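Local coordinates for transcription termination factor FttA (Pyrococcus horikoshii, PDB 3AF6), which binds two zinc ions and probably cleaves single-stranded RNA, terminating archaeal transcription by cutting the nascent transcript at the exit channel of RNA polymerase, at residues 163-166 and 167-170; 312-315 and 316-320. One frame throughout, in Å; residues are numbered along the deposited sequence.

Contact 1 (163-166 and 167-170); sequences ESKD and RRKF
Lys-165 and Arg-168, one helical turn apart, lay their side chains next to each other with both ends running the same way. A bend at chi2 (60°) brings the lysine methylenes alongside the guanidinium group, and the nearest approach is CD of Lys-165 to NH2 of Arg-168, at 3.8 Å. The guanidinium meets this chain obliquely. Lys-165 NZ follows to 4.1 Å from Arg-168 NH2, so the two like charges would be expected to repel each other mildly, with solvent near the exposed lysine probably screening them. With CG anti to the backbone N (chi1 -168°), the arginine chain first leaves the helix, then turns back beyond CG, with a bend at chi3 (-39°), to bring the guanidinium beside Lys-165.

The neighbouring positions diverge. Lys-169 is extended beyond CG and leaves the turn, touching it chiefly through CB, which lies beside Asp-166 O. Arg-167 and Phe-170 leave 163-166 and meet the end of helix 310-319.

Underneath, the backbone closes from Glu-163, at the N-cap position: Arg-167 N donates to Glu-163 O (3.2 Å), Arg-168 N to Ser-164 O, Lys-169 N to Lys-165 O, and Phe-170 N, nearly straight, to Asp-166 O (2.8 Å). Such i to i+4 bonding, with i to i+3 side-chain contact above it, is characteristic of the first turns of an alpha-helix, here helix 164-178 in the KH-domain region.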
ATOM      1  N   GLU A 163      13.963 -17.515  -5.342  1.00 79.95           N
ATOM      2  CA  GLU A 163      14.951 -16.818  -4.525  1.00 79.64           C
ATOM      3  C   GLU A 163      14.880 -17.323  -3.092  1.00 78.65           C
ATOM      4  O   GLU A 163      15.405 -16.686  -2.182  1.00 78.32           O
ATOM      5  CB  GLU A 163      14.681 -15.311  -4.531  1.00 81.23           C
ATOM      6  CG  GLU A 163      14.986 -14.577  -5.834  1.00 82.80           C
ATOM      7  CD  GLU A 163      16.443 -14.163  -5.947  1.00 84.79           C
ATOM      8  OE1 GLU A 163      16.733 -13.180  -6.668  1.00 85.02           O
ATOM      9  OE2 GLU A 163      17.300 -14.824  -5.320  1.00 86.32           O
ATOM     10  N   SER A 164      14.222 -18.463  -2.900  1.00 78.16           N
ATOM     11  CA  SER A 164      14.063 -19.057  -1.577  1.00 77.64           C
ATOM     12  C   SER A 164      15.338 -18.992  -0.746  1.00 77.17           C
ATOM     13  O   SER A 164      15.290 -18.723   0.453  1.00 77.23           O
ATOM     14  CB  SER A 164      13.610 -20.514  -1.702  1.00 77.77           C
ATOM     15  OG  SER A 164      14.582 -21.297  -2.371  1.00 78.46           O
ATOM     16  N   LYS A 165      16.478 -19.242  -1.383  1.00 76.96           N
ATOM     17  CA  LYS A 165      17.758 -19.200  -0.687  1.00 76.84           C
ATOM     18  C   LYS A 165      17.931 -17.898   0.090  1.00 75.09           C
ATOM     19  O   LYS A 165      17.933 -17.899   1.322  1.00 74.80           O
ATOM     20  CB  LYS A 165      18.914 -19.364  -1.681  1.00 79.24           C
ATOM     21  CG  LYS A 165      19.538 -20.752  -1.694  1.00 81.23           C
ATOM     22  CD  LYS A 165      18.518 -21.820  -2.067  1.00 83.53           C
ATOM     23  CE  LYS A 165      19.125 -23.214  -1.997  1.00 84.53           C
ATOM     24  NZ  LYS A 165      18.146 -24.260  -2.403  1.00 85.24           N
ATOM     25  N   ASP A 166      18.071 -16.790  -0.634  1.00 73.11           N
ATOM     26  CA  ASP A 166      18.244 -15.486  -0.008  1.00 71.27           C
ATOM     27  C   ASP A 166      17.185 -15.174   1.047  1.00 69.34           C
ATOM     28  O   ASP A 166      17.516 -14.902   2.200  1.00 68.27           O
ATOM     29  CB  ASP A 166      18.235 -14.374  -1.061  1.00 72.78           C
ATOM     30  CG  ASP A 166      19.443 -14.426  -1.979  1.00 73.71           C
ATOM     31  OD1 ASP A 166      20.536 -14.805  -1.507  1.00 72.82           O
ATOM     32  OD2 ASP A 166      19.298 -14.068  -3.169  1.00 73.06           O
ATOM     33  N   ARG A 167      15.916 -15.217   0.657  1.00 67.31           N
ATOM     34  CA  ARG A 167      14.839 -14.911   1.588  1.00 66.85           C
ATOM     35  C   ARG A 167      15.002 -15.591   2.940  1.00 65.72           C
ATOM     36  O   ARG A 167      14.700 -15.003   3.975  1.00 66.39           O
ATOM     37  CB  ARG A 167      13.482 -15.272   0.983  1.00 66.94           C
ATOM     38  CG  ARG A 167      12.315 -15.022   1.932  1.00 67.82           C
ATOM     39  CD  ARG A 167      11.100 -14.484   1.190  1.00 69.15           C
ATOM     40  NE  ARG A 167      11.057 -13.023   1.177  1.00 68.02           N
ATOM     41  CZ  ARG A 167      10.568 -12.275   2.162  1.00 67.55           C
ATOM     42  NH1 ARG A 167      10.580 -10.954   2.054  1.00 67.26           N
ATOM     43  NH2 ARG A 167      10.052 -12.840   3.247  1.00 64.54           N
ATOM     44  N   ARG A 168      15.484 -16.827   2.928  1.00 64.67           N
ATOM     45  CA  ARG A 168      15.695 -17.579   4.159  1.00 63.34           C
ATOM     46  C   ARG A 168      16.817 -16.914   4.957  1.00 60.69           C
ATOM     47  O   ARG A 168      16.715 -16.714   6.168  1.00 59.10           O
ATOM     48  CB  ARG A 168      16.085 -19.016   3.814  1.00 67.40           C
ATOM     49  CG  ARG A 168      16.075 -20.001   4.977  1.00 72.22           C
ATOM     50  CD  ARG A 168      16.770 -21.303   4.567  1.00 77.45           C
ATOM     51  NE  ARG A 168      16.454 -21.684   3.188  1.00 81.68           N
ATOM     52  CZ  ARG A 168      17.147 -22.566   2.469  1.00 83.69           C
ATOM     53  NH1 ARG A 168      18.206 -23.173   2.997  1.00 84.01           N
ATOM     54  NH2 ARG A 168      16.793 -22.828   1.213  1.00 84.27           N
ATOM     55  N   LYS A 169      17.894 -16.572   4.261  1.00 57.77           N
ATOM     56  CA  LYS A 169      19.033 -15.931   4.894  1.00 56.26           C
ATOM     57  C   LYS A 169      18.584 -14.618   5.513  1.00 55.29           C
ATOM     58  O   LYS A 169      18.853 -14.343   6.680  1.00 55.58           O
ATOM     59  CB  LYS A 169      20.130 -15.678   3.854  1.00 57.54           C
ATOM     60  CG  LYS A 169      21.346 -14.936   4.381  1.00 59.00           C
ATOM     61  CD  LYS A 169      22.427 -14.834   3.319  1.00 62.07           C
ATOM     62  CE  LYS A 169      23.702 -14.208   3.878  1.00 64.31           C
ATOM     63  NZ  LYS A 169      24.832 -14.253   2.904  1.00 64.27           N
ATOM     64  N   PHE A 170      17.885 -13.823   4.708  1.00 53.79           N
ATOM     65  CA  PHE A 170      17.368 -12.519   5.103  1.00 52.41           C
ATOM     66  C   PHE A 170      16.478 -12.570   6.334  1.00 52.31           C
ATOM     67  O   PHE A 170      16.616 -11.754   7.239  1.00 51.95           O
ATOM     68  CB  PHE A 170      16.586 -11.915   3.935  1.00 51.92           C
ATOM     69  CG  PHE A 170      15.677 -10.786   4.323  1.00 49.66           C
ATOM     70  CD1 PHE A 170      16.193  -9.541   4.651  1.00 49.24           C
ATOM     71  CD2 PHE A 170      14.297 -10.979   4.369  1.00 49.62           C
ATOM     72  CE1 PHE A 170      15.349  -8.495   5.019  1.00 49.44           C
ATOM     73  CE2 PHE A 170      13.441  -9.943   4.736  1.00 49.87           C
ATOM     74  CZ  PHE A 170      13.969  -8.695   5.062  1.00 49.43           C
TER

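Contact 2 (312-315 and 316-320); sequences DIKE and VIKHT
Glu-315 meets both Lys-318 and His-319 in the last turns of helix 310-319. Its chain starts with CG beside the backbone N (chi1 -77°) and bends at chi2, which folds the carboxylate back from CG to lie beside Lys-318 and His-319. There the two oxygens divide their neighbours. OE2 forms a weak salt bridge with Lys-318 NZ at 3.5 Å, the lysine reaching it through a bend at chi3 (62°); OE1 lies 3.2 Å from His-319 CE1, with carboxylate and ring steeply inclined at 66°.

The imidazole is held at its edge. His-319 ND1 donates to Glu-315 O (3.0 Å), which lies near the ring plane, although the donor stands above the plane of that carbonyl. His-319 N adds a weak bond to the same oxygen, so backbone and ring grip one acceptor.

Val-316 O accepts from both His-319 N and Thr-320 OG1, which reach it from opposite faces of the carbonyl plane. Ile-313 packs on helix 282-301, Ile-317 between it and helix 151-161. This is a helix C-terminus turning into strand 320-322, the last helix of the connection, through 282-301 and 310-319, from parallel neighbour 278-280 in the metallo-beta-lactamase fold.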
ATOM      1  N   ASP A 312      16.254  -3.096  -8.451  1.00 43.38           N
ATOM      2  CA  ASP A 312      16.097  -2.398  -7.181  1.00 43.41           C
ATOM      3  C   ASP A 312      14.713  -2.697  -6.617  1.00 41.79           C
ATOM      4  O   ASP A 312      14.556  -2.958  -5.426  1.00 41.50           O
ATOM      5  CB  ASP A 312      16.266  -0.896  -7.389  1.00 44.61           C
ATOM      6  CG  ASP A 312      17.608  -0.548  -7.984  1.00 47.40           C
ATOM      7  OD1 ASP A 312      18.631  -0.966  -7.399  1.00 47.71           O
ATOM      8  OD2 ASP A 312      17.639   0.134  -9.029  1.00 47.46           O
ATOM      9  N   ILE A 313      13.713  -2.653  -7.487  1.00 39.55           N
ATOM     10  CA  ILE A 313      12.358  -2.948  -7.084  1.00 39.39           C
ATOM     11  C   ILE A 313      12.302  -4.422  -6.686  1.00 40.87           C
ATOM     12  O   ILE A 313      11.565  -4.801  -5.780  1.00 40.29           O
ATOM     13  CB  ILE A 313      11.390  -2.671  -8.233  1.00 38.60           C
ATOM     14  CG1 ILE A 313      11.452  -1.188  -8.590  1.00 36.09           C
ATOM     15  CG2 ILE A 313       9.983  -3.092  -7.848  1.00 38.62           C
ATOM     16  CD1 ILE A 313      10.432  -0.754  -9.619  1.00 36.80           C
ATOM     17  N   LYS A 314      13.101  -5.242  -7.363  1.00 42.74           N
ATOM     18  CA  LYS A 314      13.168  -6.669  -7.075  1.00 44.99           C
ATOM     19  C   LYS A 314      13.692  -6.821  -5.653  1.00 45.40           C
ATOM     20  O   LYS A 314      13.317  -7.753  -4.940  1.00 48.47           O
ATOM     21  CB  LYS A 314      14.121  -7.366  -8.052  1.00 48.82           C
ATOM     22  CG  LYS A 314      14.256  -8.890  -7.880  1.00 50.36           C
ATOM     23  CD  LYS A 314      15.564  -9.373  -8.512  1.00 53.76           C
ATOM     24  CE  LYS A 314      15.639 -10.890  -8.667  1.00 56.13           C
ATOM     25  NZ  LYS A 314      14.820 -11.392  -9.818  1.00 57.13           N
ATOM     26  N   GLU A 315      14.562  -5.902  -5.246  1.00 43.51           N
ATOM     27  CA  GLU A 315      15.119  -5.924  -3.899  1.00 42.81           C
ATOM     28  C   GLU A 315      14.051  -5.572  -2.858  1.00 41.28           C
ATOM     29  O   GLU A 315      13.992  -6.183  -1.791  1.00 39.16           O
ATOM     30  CB  GLU A 315      16.300  -4.952  -3.797  1.00 43.99           C
ATOM     31  CG  GLU A 315      17.573  -5.478  -4.426  1.00 45.82           C
ATOM     32  CD  GLU A 315      17.989  -6.808  -3.824  1.00 49.62           C
ATOM     33  OE1 GLU A 315      18.057  -6.887  -2.583  1.00 51.07           O
ATOM     34  OE2 GLU A 315      18.245  -7.775  -4.580  1.00 52.07           O
ATOM     35  N   VAL A 316      13.213  -4.588  -3.178  1.00 38.59           N
ATOM     36  CA  VAL A 316      12.139  -4.169  -2.291  1.00 37.57           C
ATOM     37  C   VAL A 316      11.324  -5.402  -1.950  1.00 39.39           C
ATOM     38  O   VAL A 316      11.057  -5.699  -0.779  1.00 39.85           O
ATOM     39  CB  VAL A 316      11.207  -3.145  -2.981  1.00 36.57           C
ATOM     40  CG1 VAL A 316       9.927  -2.946  -2.164  1.00 32.06           C
ATOM     41  CG2 VAL A 316      11.933  -1.828  -3.163  1.00 33.72           C
ATOM     42  N   ILE A 317      10.936  -6.124  -2.994  1.00 41.04           N
ATOM     43  CA  ILE A 317      10.149  -7.339  -2.838  1.00 40.64           C
ATOM     44  C   ILE A 317      10.853  -8.325  -1.923  1.00 41.56           C
ATOM     45  O   ILE A 317      10.274  -8.811  -0.954  1.00 45.31           O
ATOM     46  CB  ILE A 317       9.908  -8.012  -4.201  1.00 38.68           C
ATOM     47  CG1 ILE A 317       8.980  -7.146  -5.045  1.00 37.01           C
ATOM     48  CG2 ILE A 317       9.316  -9.397  -4.007  1.00 38.28           C
ATOM     49  CD1 ILE A 317       8.850  -7.627  -6.470  1.00 38.79           C
ATOM     50  N   LYS A 318      12.112  -8.602  -2.229  1.00 40.90           N
ATOM     51  CA  LYS A 318      12.885  -9.552  -1.457  1.00 40.84           C
ATOM     52  C   LYS A 318      13.083  -9.160  -0.003  1.00 41.53           C
ATOM     53  O   LYS A 318      13.399 -10.007   0.825  1.00 42.57           O
ATOM     54  CB  LYS A 318      14.236  -9.776  -2.145  1.00 42.47           C
ATOM     55  CG  LYS A 318      14.108 -10.524  -3.479  1.00 44.44           C
ATOM     56  CD  LYS A 318      15.401 -10.546  -4.263  1.00 47.01           C
ATOM     57  CE  LYS A 318      16.494 -11.265  -3.496  1.00 50.02           C
ATOM     58  NZ  LYS A 318      17.797 -11.227  -4.224  1.00 50.74           N
ATOM     59  N   HIS A 319      12.882  -7.883   0.315  1.00 42.53           N
ATOM     60  CA  HIS A 319      13.054  -7.392   1.686  1.00 42.16           C
ATOM     61  C   HIS A 319      11.748  -7.098   2.432  1.00 42.51           C
ATOM     62  O   HIS A 319      11.761  -6.810   3.632  1.00 41.99           O
ATOM     63  CB  HIS A 319      13.905  -6.120   1.699  1.00 41.12           C
ATOM     64  CG  HIS A 319      15.375  -6.369   1.565  1.00 42.40           C
ATOM     65  ND1 HIS A 319      15.971  -6.699   0.366  1.00 39.55           N
ATOM     66  CD2 HIS A 319      16.372  -6.323   2.483  1.00 41.96           C
ATOM     67  CE1 HIS A 319      17.271  -6.844   0.551  1.00 38.94           C
ATOM     68  NE2 HIS A 319      17.540  -6.624   1.825  1.00 41.61           N
ATOM     69  N   THR A 320      10.625  -7.167   1.729  1.00 40.21           N
ATOM     70  CA  THR A 320       9.334  -6.881   2.338  1.00 39.60           C
ATOM     71  C   THR A 320       8.736  -8.016   3.167  1.00 38.77           C
ATOM     72  O   THR A 320       8.683  -9.162   2.730  1.00 41.95           O
ATOM     73  CB  THR A 320       8.322  -6.507   1.262  1.00 39.74           C
ATOM     74  OG1 THR A 320       8.874  -5.466   0.458  1.00 38.18           O
ATOM     75  CG2 THR A 320       6.997  -6.052   1.887  1.00 37.29           C
TER

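Overall arrangement
Contacts 1 and 2, about 12 Å apart between centres, lie in series along the chain and touch where the start of helix 164-178 meets the end of helix 310-319. Lys-318 NZ approaches two carboxylates, Glu-163 OE1 at 3.3 Å and Asp-166 OD2 at 3.4 Å, in long, weak salt bridges. In return Arg-167 NH1 makes weak hydrogen bonds to the carbonyl oxygens of Lys-318 and Thr-320, which would suit a helix C-terminus. Beside them the rings of Phe-170 and His-319 meet at a steep angle. The junction thus joins the KH-domain region to the metallo-beta-lactamase core, away from the two-zinc site bridged by Asp-367.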